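Local coordinates for putative TetR-family transcriptional regulator (Rhodococcus sp., PDB 2G3B), which probably acts as a DNA-binding transcriptional regulator of the TetR family, most likely a repressor, at residues D78-S83 with S127-A132; Q135-G140 with L146-T151; T156-G161 with S178-A183. All coordinates share one frame; numbering follows the deposited sequence.

Overall arrangement
All three contacts lie in the helical C-terminal region, threaded together by helices 115-139 and 148-167. Contact 1 sets helix 76-86 against helix 115-139, contact 2 fastens the end of helix 115-139 to the start of helix 148-167, and contact 3 joins helix 148-167 to helix 173-188. Centres of contacts 1 and 2 lie about 10 Å apart, those of 1 and 3 about 13 Å. Ile129 CG1 of contact 1 packs 3.8 Å from Thr156 CG2 of contact 3. Contacts 2 and 3, centres about 18 Å apart, do not touch. Glycerol, probably from the crystallisation liquor, lies about 5 Å from the Leu146 side chain (contact 2) and about 4 Å from that of Val159 (contact 3).

Contact 1: residues D78-S83 with S127-A132; sequences DRLTRS and SEIADA
Leu80 and Ser83 meet Ile129 and Ala132 with no flat group between them; the guanidinium of Arg82 belongs to another side of helix 76-86, where Asp78 O lies over one of its faces, offset toward the rim. The contact proper is an antiparallel helix pair of the all-helical TetR-type C-terminal region. The local axes of 78-83 and 127-132 run at 159° to each other and approach to 10.4 Å, a separation that long aliphatic side chains can span.

Leu80 does most of this through one methyl. Its first torsion, -97°, is displaced from a staggered position, and CD2 touches two partners, Ile129 CD1 at 4.0 Å and Ala132 CB at 4.2 Å. The leucine and isoleucine chains cross at about a right angle, and Ile129 CG2 also comes near the same leucine methyl. A small alanine suits position 132, since its CB points toward the other helix where there is little distance to bridge, the CA atoms of Leu80 and Ala132 being 7.0 Å apart. Leu80 and Ile129 also both touch Met155 of helix 148-167, and Leu80 touches Met188 of helix 173-188, so further helices complete the core around the pair. Ser83, compact enough for this buried position, has a chi1 of 166° that turns OG away from the backbone N and brings that oxygen 3.3 Å from Ile129 CD1.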
# COMPACT_ATOMS: atom_id res chain seq x y z
N ASP A 78 3.61 -21.19 13.04
CA ASP A 78 4.91 -20.58 13.37
C ASP A 78 5.56 -19.91 12.16
O ASP A 78 5.96 -18.75 12.25
CB ASP A 78 5.88 -21.61 13.98
CG ASP A 78 5.40 -22.16 15.33
OD1 ASP A 78 4.81 -21.40 16.16
OD2 ASP A 78 5.60 -23.37 15.56
N ARG A 79 5.57 -20.61 11.02
CA ARG A 79 6.26 -20.13 9.80
C ARG A 79 5.52 -18.96 9.17
O ARG A 79 6.15 -17.99 8.76
CB ARG A 79 6.48 -21.27 8.77
CG ARG A 79 7.47 -22.33 9.26
CD ARG A 79 7.80 -23.40 8.20
NE ARG A 79 6.83 -24.50 8.17
CZ ARG A 79 6.97 -25.64 8.84
NH1 ARG A 79 8.05 -25.87 9.59
NH2 ARG A 79 6.02 -26.58 8.76
N LEU A 80 4.21 -19.07 9.08
CA LEU A 80 3.38 -17.98 8.61
C LEU A 80 3.45 -16.73 9.45
O LEU A 80 3.50 -15.62 8.93
CB LEU A 80 1.92 -18.40 8.58
CG LEU A 80 1.24 -18.90 7.32
CD1 LEU A 80 -0.25 -18.87 7.65
CD2 LEU A 80 1.55 -17.99 6.14
N THR A 81 3.38 -16.90 10.78
CA THR A 81 3.45 -15.78 11.71
C THR A 81 4.79 -15.07 11.58
O THR A 81 4.82 -13.85 11.52
CB THR A 81 3.29 -16.26 13.18
OG1 THR A 81 2.00 -16.84 13.33
CG2 THR A 81 3.44 -15.11 14.18
N ARG A 82 5.87 -15.84 11.60
CA ARG A 82 7.23 -15.27 11.51
C ARG A 82 7.40 -14.49 10.20
O ARG A 82 8.01 -13.42 10.18
CB ARG A 82 8.27 -16.37 11.61
CG ARG A 82 9.70 -15.90 11.29
CD ARG A 82 10.69 -17.08 11.30
NE ARG A 82 10.50 -17.87 12.51
CZ ARG A 82 10.04 -19.12 12.52
NH1 ARG A 82 9.76 -19.74 11.36
NH2 ARG A 82 9.88 -19.75 13.68
N SER A 83 6.90 -15.07 9.11
CA SER A 83 6.99 -14.44 7.82
C SER A 83 6.28 -13.09 7.79
O SER A 83 6.91 -12.06 7.44
CB SER A 83 6.45 -15.36 6.74
OG SER A 83 6.28 -14.58 5.57
N SER A 127 4.28 -16.36 -3.42
CA SER A 127 4.49 -17.79 -3.55
C SER A 127 5.01 -18.45 -2.29
O SER A 127 4.65 -19.59 -1.99
CB SER A 127 5.40 -18.08 -4.76
OG SER A 127 5.46 -19.45 -5.03
N GLU A 128 5.85 -17.75 -1.52
CA GLU A 128 6.33 -18.31 -0.25
C GLU A 128 5.16 -18.51 0.67
O GLU A 128 5.05 -19.52 1.35
CB GLU A 128 7.29 -17.36 0.48
CG GLU A 128 8.45 -16.90 -0.30
CD GLU A 128 9.31 -15.84 0.50
OE1 GLU A 128 9.03 -15.61 1.71
OE2 GLU A 128 10.21 -15.24 -0.07
N ILE A 129 4.26 -17.52 0.69
CA ILE A 129 3.08 -17.59 1.54
C ILE A 129 2.07 -18.62 1.03
O ILE A 129 1.57 -19.45 1.82
CB ILE A 129 2.38 -16.21 1.65
CG1 ILE A 129 3.30 -15.17 2.32
CG2 ILE A 129 1.08 -16.35 2.44
CD1 ILE A 129 3.60 -15.50 3.81
N ALA A 130 1.77 -18.61 -0.27
CA ALA A 130 0.90 -19.64 -0.86
C ALA A 130 1.43 -21.04 -0.57
O ALA A 130 0.68 -21.92 -0.20
CB ALA A 130 0.78 -19.45 -2.39
N ASP A 131 2.72 -21.27 -0.78
CA ASP A 131 3.24 -22.61 -0.56
C ASP A 131 3.05 -23.05 0.88
O ASP A 131 2.72 -24.20 1.15
CB ASP A 131 4.72 -22.69 -0.93
CG ASP A 131 5.29 -24.09 -0.77
OD1 ASP A 131 4.78 -25.04 -1.40
OD2 ASP A 131 6.27 -24.26 -0.03
N ALA A 132 3.30 -22.13 1.82
CA ALA A 132 3.09 -22.43 3.23
C ALA A 132 1.68 -22.89 3.48
O ALA A 132 1.45 -23.91 4.17
CB ALA A 132 3.45 -21.18 4.11

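Contact 2: residues Q135-G140 with L146-T151; sequences QAQATG and LDPQPT
Gln137 and Leu146 have the nearest CA atoms of the pair, 8.6 Å apart, too far for the backbones to bond directly. The helix of 135-139 ends at Gly140, whose phi of 85° would push a side chain against the carbonyl oxygen of the residue before it; glycine avoids that clash. The other segment starts extended at Leu146 and Asp147 and turns helical at Pro148. Proline fits here, as it does at Pro150, because the first turn of a helix needs no backbone N-H donors. Asp147 stands at the N-cap, but its carboxylate makes no capping bond. Asp147 O accepts two bonds from Thr151, one from its backbone N and one, 2.7 Å long, from its OG1, which comes from above the carbonyl plane.

The link between the segments is the side chain of Gln137. Extended beyond CG (chi2 -179°), it carries its amide to Leu146, where Gln137 NE2 donates to Leu146 O at 2.7 Å. The bond is fairly straight, 160° at the hydrogen, and the acceptor lies close to the amide plane. The two segments flank the short loop of an alpha-alpha hairpin joining helices 115-139 and 148-167, and Gln137 NE2 also bonds Ser143 O within that loop. Replacing Gln137 by an alanine would probably leave the carbonyls of Leu146 and Ser143 without this shared donor and the loop freer to move. The amide oxygen, OE1, rests 3.4 Å from Pro148 CG, while Pro148 also packs on Val134 of helix 115-139. Asp147 N donates to a bound glycerol.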
# COMPACT_ATOMS: atom_id res chain seq x y z
N GLN A 135 0.93 -26.38 1.90
CA GLN A 135 1.60 -27.45 2.69
C GLN A 135 0.74 -27.73 3.92
O GLN A 135 0.47 -28.87 4.27
CB GLN A 135 3.03 -27.02 3.12
CG GLN A 135 4.12 -26.89 1.97
CD GLN A 135 4.12 -28.07 0.96
OE1 GLN A 135 3.97 -29.24 1.34
NE2 GLN A 135 4.32 -27.74 -0.33
N ALA A 136 0.28 -26.66 4.53
CA ALA A 136 -0.53 -26.76 5.76
C ALA A 136 -1.93 -27.34 5.49
O ALA A 136 -2.55 -27.94 6.36
CB ALA A 136 -0.64 -25.38 6.44
N GLN A 137 -2.46 -27.15 4.30
CA GLN A 137 -3.75 -27.79 4.01
C GLN A 137 -3.59 -29.30 3.86
O GLN A 137 -4.50 -30.07 4.24
CB GLN A 137 -4.45 -27.15 2.81
CG GLN A 137 -4.80 -25.65 3.01
CD GLN A 137 -5.51 -25.08 1.80
OE1 GLN A 137 -5.09 -25.29 0.68
NE2 GLN A 137 -6.61 -24.35 2.02
N ALA A 138 -2.43 -29.75 3.37
CA ALA A 138 -2.15 -31.19 3.26
C ALA A 138 -2.04 -31.86 4.67
O ALA A 138 -2.55 -32.93 4.89
CB ALA A 138 -0.88 -31.45 2.41
N THR A 139 -1.38 -31.19 5.61
CA THR A 139 -1.32 -31.67 7.00
C THR A 139 -2.63 -31.42 7.76
O THR A 139 -2.85 -32.05 8.79
CB THR A 139 -0.25 -30.91 7.81
OG1 THR A 139 -0.69 -29.56 7.97
CG2 THR A 139 1.11 -30.95 7.12
N GLY A 140 -3.46 -30.50 7.28
CA GLY A 140 -4.69 -30.10 7.97
C GLY A 140 -4.55 -29.02 9.05
O GLY A 140 -5.46 -28.84 9.88
N LEU A 146 -9.78 -22.38 2.37
CA LEU A 146 -9.00 -21.30 1.76
C LEU A 146 -8.42 -21.67 0.39
O LEU A 146 -7.91 -22.78 0.22
CB LEU A 146 -7.89 -20.87 2.71
CG LEU A 146 -8.40 -20.30 4.04
CD1 LEU A 146 -7.29 -20.33 5.11
CD2 LEU A 146 -8.93 -18.87 3.87
N ASP A 147 -8.58 -20.78 -0.58
CA ASP A 147 -7.86 -20.87 -1.83
C ASP A 147 -6.49 -20.21 -1.55
O ASP A 147 -6.41 -19.00 -1.18
CB ASP A 147 -8.64 -20.18 -2.97
CG ASP A 147 -8.08 -20.49 -4.39
OD1 ASP A 147 -7.08 -21.24 -4.55
OD2 ASP A 147 -8.66 -19.95 -5.38
N PRO A 148 -5.41 -21.04 -1.63
CA PRO A 148 -4.02 -20.64 -1.32
C PRO A 148 -3.57 -19.36 -1.99
O PRO A 148 -3.09 -18.47 -1.30
CB PRO A 148 -3.20 -21.82 -1.85
CG PRO A 148 -4.11 -23.01 -1.69
CD PRO A 148 -5.51 -22.48 -1.95
N GLN A 149 -3.72 -19.27 -3.31
CA GLN A 149 -3.22 -18.14 -4.06
C GLN A 149 -3.90 -16.83 -3.63
O GLN A 149 -3.23 -15.89 -3.22
CB GLN A 149 -3.37 -18.41 -5.57
CG GLN A 149 -3.27 -17.19 -6.45
CD GLN A 149 -1.88 -16.74 -6.50
OE1 GLN A 149 -1.02 -17.42 -5.96
NE2 GLN A 149 -1.62 -15.58 -7.12
N PRO A 150 -5.24 -16.75 -3.70
CA PRO A 150 -5.92 -15.53 -3.21
C PRO A 150 -5.62 -15.14 -1.78
O PRO A 150 -5.50 -13.94 -1.50
CB PRO A 150 -7.40 -15.89 -3.36
CG PRO A 150 -7.37 -16.79 -4.53
CD PRO A 150 -6.22 -17.67 -4.30
N THR A 151 -5.53 -16.10 -0.88
CA THR A 151 -5.19 -15.86 0.52
C THR A 151 -3.79 -15.22 0.67
O THR A 151 -3.60 -14.28 1.45
CB THR A 151 -5.31 -17.15 1.34
OG1 THR A 151 -6.67 -17.68 1.20
CG2 THR A 151 -5.11 -16.86 2.82

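Contact 3: residues T156-G161 with S178-A183; sequences TALVEG and SHLLGA
Leu158 and Val159 meet Leu180 and Ala183 through apolar contacts, with no hydrogen bond passing between the segments. Helices 148-167 and 173-188 run antiparallel here, their local axes 11.2 Å apart at closest approach and 163° apart in direction. The side chains of Leu158 and Leu180 run alongside each other from opposing helices, their CD2 methyls 3.9 Å apart. A first torsion of 173° swings Leu158 CG away from its own N-H, and CD2 reaches to within 3.7 Å of Ala183 CB, where an alanine is short enough to admit the leucine methyl. Val159 lies nearly perpendicular to Leu180 and puts CG2 3.8 Å from Leu180 CD2. That one leucine methyl therefore serves both residues of helix 148-167, and Leu180 continues the apolar layer onto Leu85 of helix 76-86.

Polar interactions belong to other sides of helix 148-167. Glu160 forms salt bridges with Arg105 and, across the dimer, with Arg165 of the second subunit, which also bonds Thr156. Leu158 and His179 both pack on Thr154 of that subunit, so the helix pair contributes to the dimer interface, consistent with the helical bundle through which TetR-family proteins dimerise.

Within the contact itself, cohesion comes from the fit of methyl groups, while the salt bridge to the second subunit lies beyond it; the interhelical seam thus depends on shape rather than on directional bonds.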
# COMPACT_ATOMS: atom_id res chain seq x y z
N THR A 156 -0.35 -10.74 1.85
CA THR A 156 0.80 -9.88 1.50
C THR A 156 0.32 -8.48 1.16
O THR A 156 1.02 -7.50 1.45
CB THR A 156 1.62 -10.45 0.37
OG1 THR A 156 0.79 -10.64 -0.77
CG2 THR A 156 2.29 -11.79 0.80
N ALA A 157 -0.85 -8.37 0.51
CA ALA A 157 -1.43 -7.04 0.26
C ALA A 157 -1.73 -6.30 1.57
O ALA A 157 -1.53 -5.07 1.68
CB ALA A 157 -2.70 -7.14 -0.63
N LEU A 158 -2.24 -7.02 2.57
CA LEU A 158 -2.44 -6.49 3.94
C LEU A 158 -1.13 -5.96 4.56
O LEU A 158 -1.08 -4.85 5.10
CB LEU A 158 -3.10 -7.54 4.88
CG LEU A 158 -3.20 -7.14 6.36
CD1 LEU A 158 -4.14 -5.83 6.52
CD2 LEU A 158 -3.65 -8.30 7.29
N VAL A 159 -0.06 -6.71 4.43
CA VAL A 159 1.27 -6.20 4.89
C VAL A 159 1.64 -4.87 4.19
O VAL A 159 2.07 -3.93 4.82
CB VAL A 159 2.39 -7.28 4.64
CG1 VAL A 159 3.84 -6.68 4.80
CG2 VAL A 159 2.14 -8.54 5.55
N GLU A 160 1.45 -4.80 2.86
CA GLU A 160 1.78 -3.57 2.15
C GLU A 160 0.90 -2.38 2.60
O GLU A 160 1.38 -1.28 2.77
CB GLU A 160 1.59 -3.80 0.63
CG GLU A 160 2.78 -4.60 0.01
CD GLU A 160 2.77 -4.49 -1.52
OE1 GLU A 160 2.70 -3.36 -2.06
OE2 GLU A 160 2.83 -5.53 -2.19
N GLY A 161 -0.40 -2.62 2.77
CA GLY A 161 -1.30 -1.55 3.24
C GLY A 161 -0.96 -1.09 4.65
O GLY A 161 -0.96 0.13 4.93
N SER A 178 0.35 -6.50 15.94
CA SER A 178 -0.77 -7.12 16.64
C SER A 178 -1.83 -7.37 15.61
O SER A 178 -2.48 -8.40 15.67
CB SER A 178 -1.37 -6.19 17.69
OG SER A 178 -2.40 -6.92 18.40
N HIS A 179 -2.05 -6.43 14.65
CA HIS A 179 -3.19 -6.65 13.69
C HIS A 179 -2.88 -7.82 12.75
O HIS A 179 -3.79 -8.60 12.37
CB HIS A 179 -3.45 -5.41 12.83
CG HIS A 179 -3.84 -4.18 13.59
ND1 HIS A 179 -4.40 -4.21 14.84
CD2 HIS A 179 -3.74 -2.86 13.26
CE1 HIS A 179 -4.60 -2.98 15.27
NE2 HIS A 179 -4.26 -2.15 14.31
N LEU A 180 -1.62 -7.94 12.36
CA LEU A 180 -1.20 -9.08 11.53
C LEU A 180 -1.41 -10.38 12.26
O LEU A 180 -1.85 -11.38 11.68
CB LEU A 180 0.27 -8.98 11.09
CG LEU A 180 0.55 -8.00 9.93
CD1 LEU A 180 2.06 -7.81 9.80
CD2 LEU A 180 -0.00 -8.54 8.64
N LEU A 181 -1.10 -10.39 13.56
CA LEU A 181 -1.36 -11.60 14.35
C LEU A 181 -2.82 -11.93 14.36
O LEU A 181 -3.18 -13.11 14.29
CB LEU A 181 -0.91 -11.42 15.80
CG LEU A 181 0.54 -11.59 16.18
CD1 LEU A 181 0.74 -11.18 17.69
CD2 LEU A 181 1.04 -13.04 15.93
N GLY A 182 -3.67 -10.92 14.54
CA GLY A 182 -5.15 -11.20 14.63
C GLY A 182 -5.64 -11.71 13.27
O GLY A 182 -6.42 -12.67 13.21
N ALA A 183 -5.16 -11.12 12.18
CA ALA A 183 -5.49 -11.63 10.83
C ALA A 183 -5.14 -13.12 10.62
O ALA A 183 -6.00 -13.91 10.15
CB ALA A 183 -4.86 -10.77 9.76